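Local coordinates for protein diketoreductase (Acinetobacter baylyi, PDB 4E12) that reduces dicarbonyl compounds with NADH and probably also interconverts (3S)-3-hydroxyacyl-CoA and 3-oxoacyl-CoA, as its relatives do in fatty acid beta-oxidation, at residues A[29-34]-A[72-77]; A[10-15]-A[41-46]; A[16-21]-A[48-53]; A[77-82]-A[105-110]; A[85-90]-A[112-117]. All coordinates share one frame; numbering follows the deposited sequence.

Contact 1 (A[29-34]-A[72-77])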
# COMPACT_ATOMS: atom_id res chain seq x y z
N ALA A 29 12.51 11.58 -33.33
CA ALA A 29 12.39 12.95 -33.84
C ALA A 29 11.16 13.58 -33.24
O ALA A 29 10.03 13.24 -33.60
CB ALA A 29 12.29 12.94 -35.36
N VAL A 30 11.38 14.52 -32.33
CA VAL A 30 10.32 15.07 -31.50
C VAL A 30 9.98 16.48 -31.93
O VAL A 30 10.86 17.32 -32.14
CB VAL A 30 10.73 15.06 -30.02
CG1 VAL A 30 9.73 15.80 -29.14
CG2 VAL A 30 10.88 13.63 -29.54
N THR A 31 8.68 16.72 -32.06
CA THR A 31 8.15 18.07 -32.20
C THR A 31 7.32 18.38 -30.95
O THR A 31 6.43 17.60 -30.59
CB THR A 31 7.24 18.19 -33.42
OG1 THR A 31 7.97 17.85 -34.61
CG2 THR A 31 6.70 19.61 -33.55
N ALA A 32 7.63 19.48 -30.28
CA ALA A 32 6.84 19.92 -29.14
C ALA A 32 5.88 21.00 -29.59
O ALA A 32 6.30 22.02 -30.14
CB ALA A 32 7.77 20.47 -28.06
N TYR A 33 4.59 20.79 -29.36
CA TYR A 33 3.57 21.72 -29.80
C TYR A 33 2.95 22.47 -28.62
O TYR A 33 2.68 21.90 -27.56
CB TYR A 33 2.49 21.03 -30.62
CG TYR A 33 1.28 21.92 -30.77
CD1 TYR A 33 1.23 22.89 -31.76
CD2 TYR A 33 0.20 21.81 -29.90
CE1 TYR A 33 0.13 23.72 -31.89
CE2 TYR A 33 -0.90 22.63 -30.02
CZ TYR A 33 -0.93 23.59 -31.01
OH TYR A 33 -2.03 24.40 -31.13
N ASP A 34 2.73 23.76 -28.81
CA ASP A 34 1.99 24.53 -27.82
C ASP A 34 1.40 25.75 -28.52
O ASP A 34 1.64 25.96 -29.72
CB ASP A 34 2.86 24.88 -26.62
CG ASP A 34 2.05 24.98 -25.34
OD1 ASP A 34 0.88 25.41 -25.38
OD2 ASP A 34 2.57 24.61 -24.27
N GLY A 72 17.97 18.97 -30.70
CA GLY A 72 17.26 18.33 -31.80
C GLY A 72 15.74 18.48 -31.78
O GLY A 72 15.08 18.12 -32.76
N ILE A 73 15.18 18.99 -30.68
CA ILE A 73 13.72 19.16 -30.53
C ILE A 73 13.18 20.30 -31.42
O ILE A 73 13.71 21.41 -31.41
CB ILE A 73 13.35 19.45 -29.06
CG1 ILE A 73 13.60 18.20 -28.20
CG2 ILE A 73 11.91 19.94 -28.96
CD1 ILE A 73 13.50 18.42 -26.73
N ARG A 74 12.13 20.01 -32.17
CA ARG A 74 11.50 21.02 -33.02
C ARG A 74 10.30 21.63 -32.27
O ARG A 74 9.55 20.90 -31.62
CB ARG A 74 11.06 20.37 -34.34
CG ARG A 74 10.53 21.35 -35.38
CD ARG A 74 10.38 20.71 -36.76
NE ARG A 74 9.33 19.68 -36.83
CZ ARG A 74 8.08 19.91 -37.21
NH1 ARG A 74 7.70 21.13 -37.57
NH2 ARG A 74 7.20 18.92 -37.25
N TYR A 75 10.15 22.95 -32.34
CA TYR A 75 9.07 23.63 -31.65
C TYR A 75 8.09 24.13 -32.67
O TYR A 75 8.49 24.66 -33.72
CB TYR A 75 9.59 24.85 -30.89
CG TYR A 75 10.64 24.53 -29.88
CD1 TYR A 75 10.31 24.44 -28.53
CD2 TYR A 75 11.96 24.32 -30.26
CE1 TYR A 75 11.27 24.15 -27.57
CE2 TYR A 75 12.93 24.02 -29.31
CZ TYR A 75 12.57 23.94 -27.97
OH TYR A 75 13.50 23.65 -27.01
N SER A 76 6.81 24.00 -32.37
CA SER A 76 5.78 24.42 -33.32
C SER A 76 4.57 24.99 -32.59
O SER A 76 4.18 24.49 -31.53
CB SER A 76 5.35 23.21 -34.15
OG SER A 76 4.40 23.57 -35.13
N ASP A 77 3.97 26.05 -33.15
CA ASP A 77 2.68 26.50 -32.64
C ASP A 77 1.64 26.48 -33.74
O ASP A 77 0.65 27.22 -33.72
CB ASP A 77 2.75 27.86 -31.92
CG ASP A 77 3.09 29.02 -32.84
OD1 ASP A 77 3.40 28.82 -34.05
OD2 ASP A 77 3.07 30.16 -32.34
O HOH W 1 14.12 15.32 -31.86
O HOH W 2 -2.46 25.73 -34.17
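Tyr33 has its CG anti to the backbone N (chi1 165°), and this brings the edge of the ring to Asp77, just after strand 74-76. Tyr33 CE1 lies 3.6 Å from Asp77 C, which is close to the plane of the ring. Thr31 has CG2 anti to its own N and OG1 beside it (chi1 -60°). Both branches therefore meet Arg74, which lies alongside and points the same way. Thr31 CG2 sits over one face of the guanidinium, and Thr31 OG1 is 3.0 Å from Arg74 NH2. The Arg74 side chain is poorly ordered, so this part is less certain.

The backbones form a parallel beta pair with four hydrogen bonds. Arg74 N gives a nearly straight bond to Val30 O, at 174°. Ala32 N reaches Arg74 O at 2.7 Å. Ser76 N returns a bond to Ala32 O, and Asp34 N binds Ser76 O at 3.2 Å. On the face of Ala32 and Tyr75, Ala32 CB packs loosely on Ile73 CG2 at 4.3 Å. A water accepts from Val30 N and is weakly bound to Gly72 O.

Asp34, an NAD(+)-binding residue just after strand 29-33, is hydrogen-bonded through OD2 to Thr12 OG1. Strand 74-76 is the outermost strand on this side of the Rossmann sheet within the chain. Helices 14-25 and 37-57 cover the Ala32 face, helix 79-82 lies on the Tyr33 face, and strand 6-10 pairs with the other edge of strand 29-33.

Contact 2 (A[10-15]-A[41-46]). With SO4 (sulfate ion), chain H.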
# COMPACT_ATOMS: atom_id res chain seq x y z
N LEU A 10 1.70 17.16 -27.64
CA LEU A 10 0.81 18.31 -27.57
C LEU A 10 0.79 18.82 -26.14
O LEU A 10 0.29 18.14 -25.23
CB LEU A 10 -0.60 17.93 -27.98
CG LEU A 10 -0.76 17.15 -29.28
CD1 LEU A 10 -2.25 16.99 -29.52
CD2 LEU A 10 -0.09 17.89 -30.44
N GLY A 11 1.33 20.01 -25.93
CA GLY A 11 1.44 20.51 -24.59
C GLY A 11 2.85 20.41 -24.06
O GLY A 11 3.54 19.40 -24.24
N THR A 12 3.31 21.47 -23.40
CA THR A 12 4.69 21.55 -22.99
C THR A 12 4.81 21.89 -21.53
O THR A 12 5.80 22.50 -21.11
CB THR A 12 5.46 22.58 -23.83
OG1 THR A 12 4.84 23.87 -23.69
CG2 THR A 12 5.46 22.15 -25.29
N GLY A 13 3.79 21.51 -20.77
CA GLY A 13 3.81 21.71 -19.33
C GLY A 13 4.74 20.75 -18.62
O GLY A 13 5.63 20.17 -19.24
N VAL A 14 4.54 20.58 -17.31
CA VAL A 14 5.36 19.67 -16.52
C VAL A 14 5.42 18.26 -17.14
O VAL A 14 6.51 17.72 -17.34
CB VAL A 14 4.84 19.58 -15.06
CG1 VAL A 14 5.59 18.51 -14.29
CG2 VAL A 14 4.99 20.94 -14.37
N LEU A 15 4.26 17.70 -17.47
CA LEU A 15 4.19 16.35 -18.02
C LEU A 15 4.57 16.29 -19.50
O LEU A 15 5.32 15.41 -19.91
CB LEU A 15 2.81 15.73 -17.83
CG LEU A 15 2.37 15.50 -16.37
CD1 LEU A 15 0.90 15.13 -16.30
CD2 LEU A 15 3.24 14.43 -15.75
N ASP A 41 8.55 29.40 -25.73
CA ASP A 41 9.71 29.91 -25.01
C ASP A 41 9.82 29.24 -23.64
O ASP A 41 10.92 28.87 -23.22
CB ASP A 41 9.64 31.43 -24.83
CG ASP A 41 9.85 32.19 -26.13
OD1 ASP A 41 10.39 31.61 -27.11
OD2 ASP A 41 9.48 33.38 -26.18
N ALA A 42 8.69 29.07 -22.96
CA ALA A 42 8.70 28.44 -21.64
C ALA A 42 9.06 26.97 -21.74
O ALA A 42 9.70 26.42 -20.84
CB ALA A 42 7.35 28.60 -20.98
N ALA A 43 8.67 26.34 -22.84
CA ALA A 43 8.97 24.93 -23.08
C ALA A 43 10.47 24.74 -23.24
O ALA A 43 11.05 23.80 -22.69
CB ALA A 43 8.24 24.43 -24.32
N LYS A 44 11.09 25.63 -24.01
CA LYS A 44 12.54 25.58 -24.19
C LYS A 44 13.21 25.67 -22.82
O LYS A 44 14.12 24.90 -22.53
CB LYS A 44 13.03 26.69 -25.13
CG LYS A 44 14.52 26.63 -25.40
CD LYS A 44 14.96 27.71 -26.36
CE LYS A 44 16.47 27.71 -26.53
NZ LYS A 44 16.91 28.80 -27.44
N LYS A 45 12.73 26.56 -21.97
CA LYS A 45 13.23 26.63 -20.60
C LYS A 45 13.02 25.31 -19.85
O LYS A 45 13.94 24.85 -19.16
CB LYS A 45 12.62 27.81 -19.84
CG LYS A 45 12.99 29.17 -20.44
CD LYS A 45 12.28 30.32 -19.73
CE LYS A 45 12.58 31.65 -20.40
NZ LYS A 45 11.88 32.79 -19.74
N ARG A 46 11.85 24.68 -19.97
CA ARG A 46 11.68 23.42 -19.26
C ARG A 46 12.66 22.39 -19.81
O ARG A 46 13.23 21.61 -19.05
CB ARG A 46 10.26 22.87 -19.35
CG ARG A 46 9.21 23.71 -18.64
CD ARG A 46 7.87 23.01 -18.59
NE ARG A 46 6.90 23.77 -17.81
CZ ARG A 46 6.11 24.71 -18.32
NH1 ARG A 46 6.16 25.01 -19.61
NH2 ARG A 46 5.26 25.36 -17.54
S SO4 H . 1.00 20.30 -16.80
O1 SO4 H . 0.24 19.71 -15.68
O2 SO4 H . 1.80 19.25 -17.46
O3 SO4 H . 0.07 20.90 -17.78
O4 SO4 H . 1.89 21.36 -16.28
O HOH W 3 5.21 25.93 -22.20
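Thr12 CB and Ala43 CB make the tight packing contact here, at 3.4 Å, closer than usual for two carbons. The Thr12 methyl and hydroxyl also touch Ala43 CB, so the glycine-rich turn lies very close to helix 37-57. Arg46 packs on the same turn. Its chain runs extended from CG to NE and lays the guanidinium against the backbone, with Gly13 CA 3.9 Å above the centre of one face.

The polar contacts also involve Arg46. Arg46 NH1 comes within 2.9 Å of Thr12 O. A water in the guanidinium plane gives a hydrogen bond to Thr12 OG1 at 2.6 Å and takes a weak one from NH1. The same hydroxyl is hydrogen-bonded to Asp34.

Anion binding occurs at the start of helix 14-25, just after the N-cap Gly13. Val14 N binds sulfate O4 and Leu15 N binds sulfate O2, each at 2.9 Å. Gly13 C lies 3.5 Å from sulfate O2.

Thr12, Val14 and Leu15 are NAD(+)-binding residues, and Gly11, Gly13 and Gly16 fit the GxGxxG motif. The sulfate held by two amides at a helix N-terminus probably mimics a phosphate of the cofactor. The arginine would add positive charge nearby.

Contact 3 (A[16-21]-A[48-53]); sequences GSQIAF and EGLAAV
This is a buried helix-to-helix packing contact within the Rossmann fold. It joins helix 14-25, which follows the glycine-rich turn, to the long helix 37-57. The short segments cross at -58°, with their axes 10.4 Å apart at the closest point. No hydrogen bond links them, and the contact is carried by Leu50 and Phe21.

Leu50 reaches from helix 37-57 toward the other helix, and its two methyls part there. CD1 goes to the backbone of helix 14-25, where it lies 3.4 Å from Ser17 O, and it also touches Ser17 OG and Phe21 CB. CD2 meets Gln18 CG at 4.1 Å, the two side chains crossing at about a right angle. The polar ends of these neighbours are used by other partners. Ser17 OG bonds to Gly13 O, while Gln18 bonds to Asn146 and to the amide of Val148.

Phe21 comes the other way and slides past Leu50 in the opposite direction. Its CG stands anti to the backbone N (chi1 -165°), which sends the ring across to helix 37-57. Leu50 CB lies over one ring face, a CH-pi contact 4.2 Å from the centroid and 17° off the normal. Tyr54, one turn beyond Leu50 on the same helix, makes an edge-to-face contact with the same ring, and Phe47 packs on it as well.

The far end of the ring meets the backbone of Ala51, which has its methyl alongside: Phe21 CZ is 3.5 Å from Ala51 CA and 3.8 Å from Ala51 CB.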
# COMPACT_ATOMS: atom_id res chain seq x y z
N GLY A 16 4.04 17.20 -20.31
CA GLY A 16 4.39 17.20 -21.72
C GLY A 16 5.88 17.38 -21.98
O GLY A 16 6.44 16.77 -22.90
N SER A 17 6.53 18.22 -21.20
CA SER A 17 7.95 18.48 -21.45
C SER A 17 8.79 17.26 -21.08
O SER A 17 9.75 16.94 -21.78
CB SER A 17 8.46 19.74 -20.75
OG SER A 17 8.42 19.58 -19.35
N GLN A 18 8.45 16.57 -19.99
CA GLN A 18 9.18 15.35 -19.63
C GLN A 18 9.00 14.26 -20.68
O GLN A 18 9.95 13.56 -21.03
CB GLN A 18 8.71 14.80 -18.28
CG GLN A 18 8.97 15.74 -17.14
CD GLN A 18 8.56 15.18 -15.80
OE1 GLN A 18 8.71 13.99 -15.52
NE2 GLN A 18 8.05 16.05 -14.95
N ILE A 19 7.77 14.11 -21.17
CA ILE A 19 7.48 13.09 -22.16
C ILE A 19 8.26 13.38 -23.44
O ILE A 19 8.86 12.49 -24.04
CB ILE A 19 5.97 13.03 -22.49
CG1 ILE A 19 5.18 12.59 -21.25
CG2 ILE A 19 5.72 12.13 -23.69
CD1 ILE A 19 3.66 12.66 -21.41
N ALA A 20 8.25 14.65 -23.83
CA ALA A 20 8.94 15.09 -25.03
C ALA A 20 10.43 14.89 -24.88
O ALA A 20 11.08 14.38 -25.80
CB ALA A 20 8.59 16.54 -25.33
N PHE A 21 10.98 15.24 -23.72
CA PHE A 21 12.41 15.15 -23.52
C PHE A 21 12.89 13.72 -23.44
O PHE A 21 13.88 13.37 -24.08
CB PHE A 21 12.90 15.94 -22.29
CG PHE A 21 14.38 16.16 -22.30
CD1 PHE A 21 14.92 17.29 -22.91
CD2 PHE A 21 15.25 15.23 -21.70
CE1 PHE A 21 16.32 17.50 -22.94
CE2 PHE A 21 16.63 15.43 -21.72
CZ PHE A 21 17.17 16.56 -22.33
N GLU A 48 15.61 22.92 -21.17
CA GLU A 48 16.96 23.20 -20.70
C GLU A 48 17.18 22.65 -19.29
O GLU A 48 18.20 22.00 -19.03
CB GLU A 48 17.24 24.70 -20.78
CG GLU A 48 17.29 25.16 -22.21
CD GLU A 48 17.32 26.66 -22.38
OE1 GLU A 48 16.91 27.39 -21.45
OE2 GLU A 48 17.74 27.11 -23.47
N GLY A 49 16.22 22.89 -18.40
CA GLY A 49 16.29 22.30 -17.06
C GLY A 49 16.33 20.77 -17.06
O GLY A 49 17.10 20.16 -16.32
N LEU A 50 15.48 20.15 -17.88
CA LEU A 50 15.47 18.70 -18.00
C LEU A 50 16.82 18.18 -18.48
O LEU A 50 17.29 17.15 -18.00
CB LEU A 50 14.32 18.21 -18.89
CG LEU A 50 12.89 18.44 -18.35
CD1 LEU A 50 11.84 18.15 -19.41
CD2 LEU A 50 12.66 17.58 -17.11
N ALA A 51 17.45 18.89 -19.43
CA ALA A 51 18.76 18.47 -19.93
C ALA A 51 19.74 18.42 -18.77
O ALA A 51 20.54 17.48 -18.66
CB ALA A 51 19.25 19.44 -21.00
N ALA A 52 19.68 19.43 -17.92
CA ALA A 52 20.54 19.54 -16.74
C ALA A 52 20.30 18.38 -15.76
O ALA A 52 21.26 17.76 -15.27
CB ALA A 52 20.30 20.87 -16.05
N VAL A 53 19.04 18.10 -15.46
CA VAL A 53 18.68 16.98 -14.60
C VAL A 53 19.21 15.67 -15.19
O VAL A 53 19.82 14.86 -14.49
CB VAL A 53 17.15 16.84 -14.45
CG1 VAL A 53 16.80 15.67 -13.54
CG2 VAL A 53 16.54 18.14 -13.94

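Contact 4 (A[77-82]-A[105-110])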
# COMPACT_ATOMS: atom_id res chain seq x y z
N ASP A 77 3.97 26.05 -33.15
CA ASP A 77 2.68 26.50 -32.64
C ASP A 77 1.64 26.48 -33.74
O ASP A 77 0.65 27.22 -33.72
CB ASP A 77 2.75 27.86 -31.92
CG ASP A 77 3.09 29.02 -32.84
OD1 ASP A 77 3.40 28.82 -34.05
OD2 ASP A 77 3.07 30.16 -32.34
N ASP A 78 1.88 25.62 -34.72
CA ASP A 78 0.96 25.43 -35.83
C ASP A 78 0.61 23.94 -35.84
O ASP A 78 1.41 23.13 -36.32
CB ASP A 78 1.65 25.84 -37.13
CG ASP A 78 0.76 25.68 -38.35
OD1 ASP A 78 -0.32 25.05 -38.26
OD2 ASP A 78 1.15 26.19 -39.42
N LEU A 79 -0.56 23.58 -35.32
CA LEU A 79 -0.91 22.17 -35.13
C LEU A 79 -0.76 21.35 -36.42
O LEU A 79 -0.16 20.27 -36.42
CB LEU A 79 -2.32 22.05 -34.54
CG LEU A 79 -2.83 20.66 -34.15
CD1 LEU A 79 -1.88 20.00 -33.16
CD2 LEU A 79 -4.22 20.79 -33.55
N ALA A 80 -1.29 21.87 -37.53
CA ALA A 80 -1.22 21.19 -38.81
C ALA A 80 0.23 20.86 -39.17
O ALA A 80 0.53 19.74 -39.58
CB ALA A 80 -1.84 22.06 -39.91
N GLN A 81 1.12 21.84 -39.02
CA GLN A 81 2.54 21.66 -39.30
C GLN A 81 3.18 20.74 -38.26
O GLN A 81 4.06 19.94 -38.59
CB GLN A 81 3.26 23.01 -39.31
CG GLN A 81 2.81 23.93 -40.43
CD GLN A 81 3.06 23.33 -41.81
OE1 GLN A 81 4.11 22.72 -42.04
NE2 GLN A 81 2.10 23.46 -42.71
N ALA A 82 2.75 20.86 -37.01
CA ALA A 82 3.31 20.06 -35.92
C ALA A 82 3.10 18.56 -36.12
O ALA A 82 3.91 17.75 -35.66
CB ALA A 82 2.72 20.49 -34.59
N THR A 105 -10.60 16.84 -32.35
CA THR A 105 -11.37 17.00 -33.58
C THR A 105 -10.49 17.54 -34.69
O THR A 105 -10.54 17.06 -35.83
CB THR A 105 -12.59 17.87 -33.37
OG1 THR A 105 -13.44 17.22 -32.42
CG2 THR A 105 -13.35 18.04 -34.67
N LYS A 106 -9.66 18.52 -34.35
CA LYS A 106 -8.72 19.10 -35.29
C LYS A 106 -7.66 18.07 -35.63
O LYS A 106 -7.38 17.81 -36.81
CB LYS A 106 -8.06 20.32 -34.66
CG LYS A 106 -9.04 21.38 -34.25
CD LYS A 106 -8.36 22.44 -33.43
CE LYS A 106 -9.37 23.45 -32.91
NZ LYS A 106 -8.70 24.46 -32.06
N LEU A 107 -7.08 17.47 -34.59
CA LEU A 107 -5.98 16.54 -34.75
C LEU A 107 -6.39 15.43 -35.70
O LEU A 107 -5.64 15.05 -36.60
CB LEU A 107 -5.58 15.96 -33.37
CG LEU A 107 -4.29 15.14 -33.27
CD1 LEU A 107 -3.06 16.02 -33.55
CD2 LEU A 107 -4.19 14.53 -31.88
N GLY A 108 -7.59 14.90 -35.50
CA GLY A 108 -8.07 13.83 -36.36
C GLY A 108 -8.10 14.24 -37.82
O GLY A 108 -7.92 13.41 -38.71
N GLU A 109 -8.33 15.53 -38.06
CA GLU A 109 -8.39 16.08 -39.42
C GLU A 109 -6.99 16.35 -39.96
O GLU A 109 -6.68 16.03 -41.11
CB GLU A 109 -9.18 17.39 -39.43
CG GLU A 109 -10.63 17.26 -38.97
CD GLU A 109 -11.36 18.60 -38.92
OE1 GLU A 109 -10.70 19.65 -39.06
OE2 GLU A 109 -12.60 18.59 -38.75
N LEU A 110 -6.15 16.93 -39.11
CA LEU A 110 -4.84 17.41 -39.53
C LEU A 110 -3.78 16.32 -39.65
O LEU A 110 -2.82 16.46 -40.42
CB LEU A 110 -4.37 18.50 -38.57
CG LEU A 110 -5.34 19.67 -38.41
CD1 LEU A 110 -4.81 20.68 -37.41
CD2 LEU A 110 -5.58 20.33 -39.76
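Leu79 fits its forked end against three residues of helix 97-110 that line one side of it, Lys106, Leu107 and Leu110. The contact is apolar packing between two helices of the Rossmann domain, the short helix 79-82 and the end of helix 97-110.

Leu79 has CG anti to its backbone N (chi1 -175°), which points the fork at helix 97-110. One prong, CD1, meets Leu107 CD1 at 4.2 Å. The other, CD2, touches Lys106 CB at 4.0 Å. The Lys106 chain then runs on, extended, with its amine leading away. Leu79 crosses each of these three side chains at about a right angle.

Leu110 is the matching bump from the other helix. Its CD1 fits against the start of helix 79-82, meeting Leu79 CG at 3.8 Å and also CB and CD2. The fork of Leu110 meets the small Ala80 with both methyls, CD1 and CD2 each lying 4.1 Å from Ala80 CB. Leu10 of strand 6-10 touches both Leu79 and Leu107, which places the inner side of this packing against the central sheet. Val83 touches Leu107 and Leu110. Leu110 CD1 also reaches the backbone, sitting in the corner between Leu79 CG and Ala80 N, 3.7 Å from that nitrogen.

Contact 5 (A[85-90]-A[112-117]); sequences DADLVI and PAKTIF
Lys114 NZ is gripped by two carboxylates. It forms salt bridges with Asp85 OD1 at 2.7 Å and Asp87 OD1 at 2.9 Å, and a weak hydrogen bond with Asp85 O. It meets Asp85 OD1 from above the carboxylate plane, 43° out of it, and Asp87 OD1 on the syn side but tilted out of the plane. Lys114 CG lies between the backbone N and the carbonyl carbon (chi1 60°). From there the extended chain passes Ala86 O, 3.3 Å from Lys114 CE, and carries NZ to the two carboxylates. The second Asp87 oxygen, OD2, is held by the amides of Thr5 and Asn6.

Ala86 O also accepts the Thr115 hydroxyl, OG1, in a short bond of 2.6 Å. Pro112 CG rests near the same oxygen. Pro112 to Thr115 forms a type I beta turn, which brings Lys114 and Thr115 to face residues 85-87.

Past the turn the chains run as a parallel pair. Ile116 N gives a nearly straight bond to Asp87 O, and Val89 N binds Ile116 O at 2.8 Å. On one face Leu88 CD1 meets Ile116 CG2 at 3.6 Å. On the other Val89 CG2 is pressed against Thr115 CG2 at 3.5 Å, and Val89 CB is 4.2 Å from Phe117 CD1.

The two strands are the first and last elements of a beta-alpha-beta crossover through helix 97-110, whose Leu107 covers Val89 and Phe117. Helix 164-176 packs on Leu88 and Ile116 from the opposite face, and strand 6-10 pairs with the other edge of strand 88-91.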
# COMPACT_ATOMS: atom_id res chain seq x y z
N ASP A 85 3.76 14.87 -40.35
CA ASP A 85 4.39 13.59 -40.67
C ASP A 85 4.56 12.78 -39.38
O ASP A 85 5.46 11.94 -39.28
CB ASP A 85 5.76 13.82 -41.32
CG ASP A 85 6.33 12.55 -41.95
OD1 ASP A 85 5.56 11.62 -42.25
OD2 ASP A 85 7.57 12.48 -42.12
N ALA A 86 3.68 13.02 -38.41
CA ALA A 86 3.77 12.36 -37.11
C ALA A 86 3.38 10.88 -37.20
O ALA A 86 2.39 10.52 -37.84
CB ALA A 86 2.88 13.08 -36.09
N ASP A 87 4.18 10.02 -36.58
CA ASP A 87 3.83 8.60 -36.45
C ASP A 87 2.99 8.39 -35.18
O ASP A 87 2.15 7.48 -35.09
CB ASP A 87 5.11 7.76 -36.36
CG ASP A 87 5.96 7.87 -37.61
OD1 ASP A 87 5.38 7.81 -38.72
OD2 ASP A 87 7.20 8.02 -37.49
N LEU A 88 3.21 9.26 -34.21
CA LEU A 88 2.57 9.16 -32.90
C LEU A 88 2.42 10.56 -32.35
O LEU A 88 3.36 11.36 -32.43
CB LEU A 88 3.46 8.36 -31.95
CG LEU A 88 3.07 8.26 -30.47
CD1 LEU A 88 1.81 7.41 -30.33
CD2 LEU A 88 4.22 7.61 -29.69
N VAL A 89 1.25 10.86 -31.81
CA VAL A 89 1.03 12.12 -31.12
C VAL A 89 0.67 11.80 -29.68
O VAL A 89 -0.29 11.06 -29.41
CB VAL A 89 -0.13 12.91 -31.77
CG1 VAL A 89 -0.43 14.20 -30.99
CG2 VAL A 89 0.23 13.24 -33.21
N ILE A 90 1.46 12.32 -28.76
CA ILE A 90 1.16 12.15 -27.36
C ILE A 90 0.53 13.46 -26.89
O ILE A 90 1.16 14.52 -26.96
CB ILE A 90 2.44 11.82 -26.55
CG1 ILE A 90 3.11 10.55 -27.11
CG2 ILE A 90 2.07 11.55 -25.10
CD1 ILE A 90 4.42 10.19 -26.46
N PRO A 112 -1.86 12.80 -40.60
CA PRO A 112 -1.96 11.80 -41.66
C PRO A 112 -2.60 10.52 -41.11
O PRO A 112 -2.59 10.27 -39.91
CB PRO A 112 -0.50 11.59 -42.08
CG PRO A 112 0.30 11.98 -40.88
CD PRO A 112 -0.46 13.09 -40.23
N ALA A 113 -3.20 9.72 -42.00
CA ALA A 113 -3.96 8.56 -41.57
C ALA A 113 -3.15 7.60 -40.70
O ALA A 113 -3.72 6.85 -39.90
CB ALA A 113 -4.53 7.83 -42.78
N LYS A 114 -1.83 7.63 -40.84
CA LYS A 114 -0.96 6.68 -40.15
C LYS A 114 -0.84 6.96 -38.66
O LYS A 114 -0.46 6.07 -37.89
CB LYS A 114 0.45 6.73 -40.75
CG LYS A 114 1.10 8.09 -40.65
CD LYS A 114 2.59 8.00 -40.96
CE LYS A 114 3.23 9.37 -40.81
NZ LYS A 114 4.70 9.32 -41.09
N THR A 115 -1.16 8.19 -38.25
CA THR A 115 -0.85 8.69 -36.91
C THR A 115 -1.60 8.00 -35.77
O THR A 115 -2.83 7.96 -35.73
CB THR A 115 -1.01 10.23 -36.82
OG1 THR A 115 -0.14 10.84 -37.79
CG2 THR A 115 -0.62 10.74 -35.44
N ILE A 116 -0.83 7.49 -34.81
CA ILE A 116 -1.40 6.96 -33.58
C ILE A 116 -1.59 8.11 -32.59
O ILE A 116 -0.71 8.96 -32.46
CB ILE A 116 -0.47 5.92 -32.95
CG1 ILE A 116 -0.29 4.76 -33.92
CG2 ILE A 116 -1.01 5.49 -31.58
CD1 ILE A 116 0.73 3.73 -33.51
N PHE A 117 -2.74 8.15 -31.93
CA PHE A 117 -3.00 9.16 -30.92
C PHE A 117 -2.93 8.53 -29.53
O PHE A 117 -3.61 7.54 -29.26
CB PHE A 117 -4.40 9.78 -31.06
CG PHE A 117 -4.63 10.55 -32.34
CD1 PHE A 117 -3.57 10.93 -33.16
CD2 PHE A 117 -5.92 10.89 -32.72
CE1 PHE A 117 -3.80 11.64 -34.34
CE2 PHE A 117 -6.16 11.61 -33.90
CZ PHE A 117 -5.09 11.98 -34.71

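How the contacts relate
All five contacts lie in the NAD-binding Rossmann domain. Contacts 1 and 5 pair strands of one sheet, with strand 6-10 between them; their centres are about 14 Å apart. Contacts 2 and 3 both join helix 14-25 to helix 37-57, with centres about 8 Å apart. Contact 4 packs helices 79-82 and 97-110, and its centre is about 23 Å from that of contact 3. Along the chain, contacts 1, 2 and 3 interleave, as do 4 and 5, while contact 1 shares Asp77 with contact 4. Asp34 of contact 1 is hydrogen-bonded to Thr12 of contact 2, so these two contacts together bring NAD(+)-binding residues side by side.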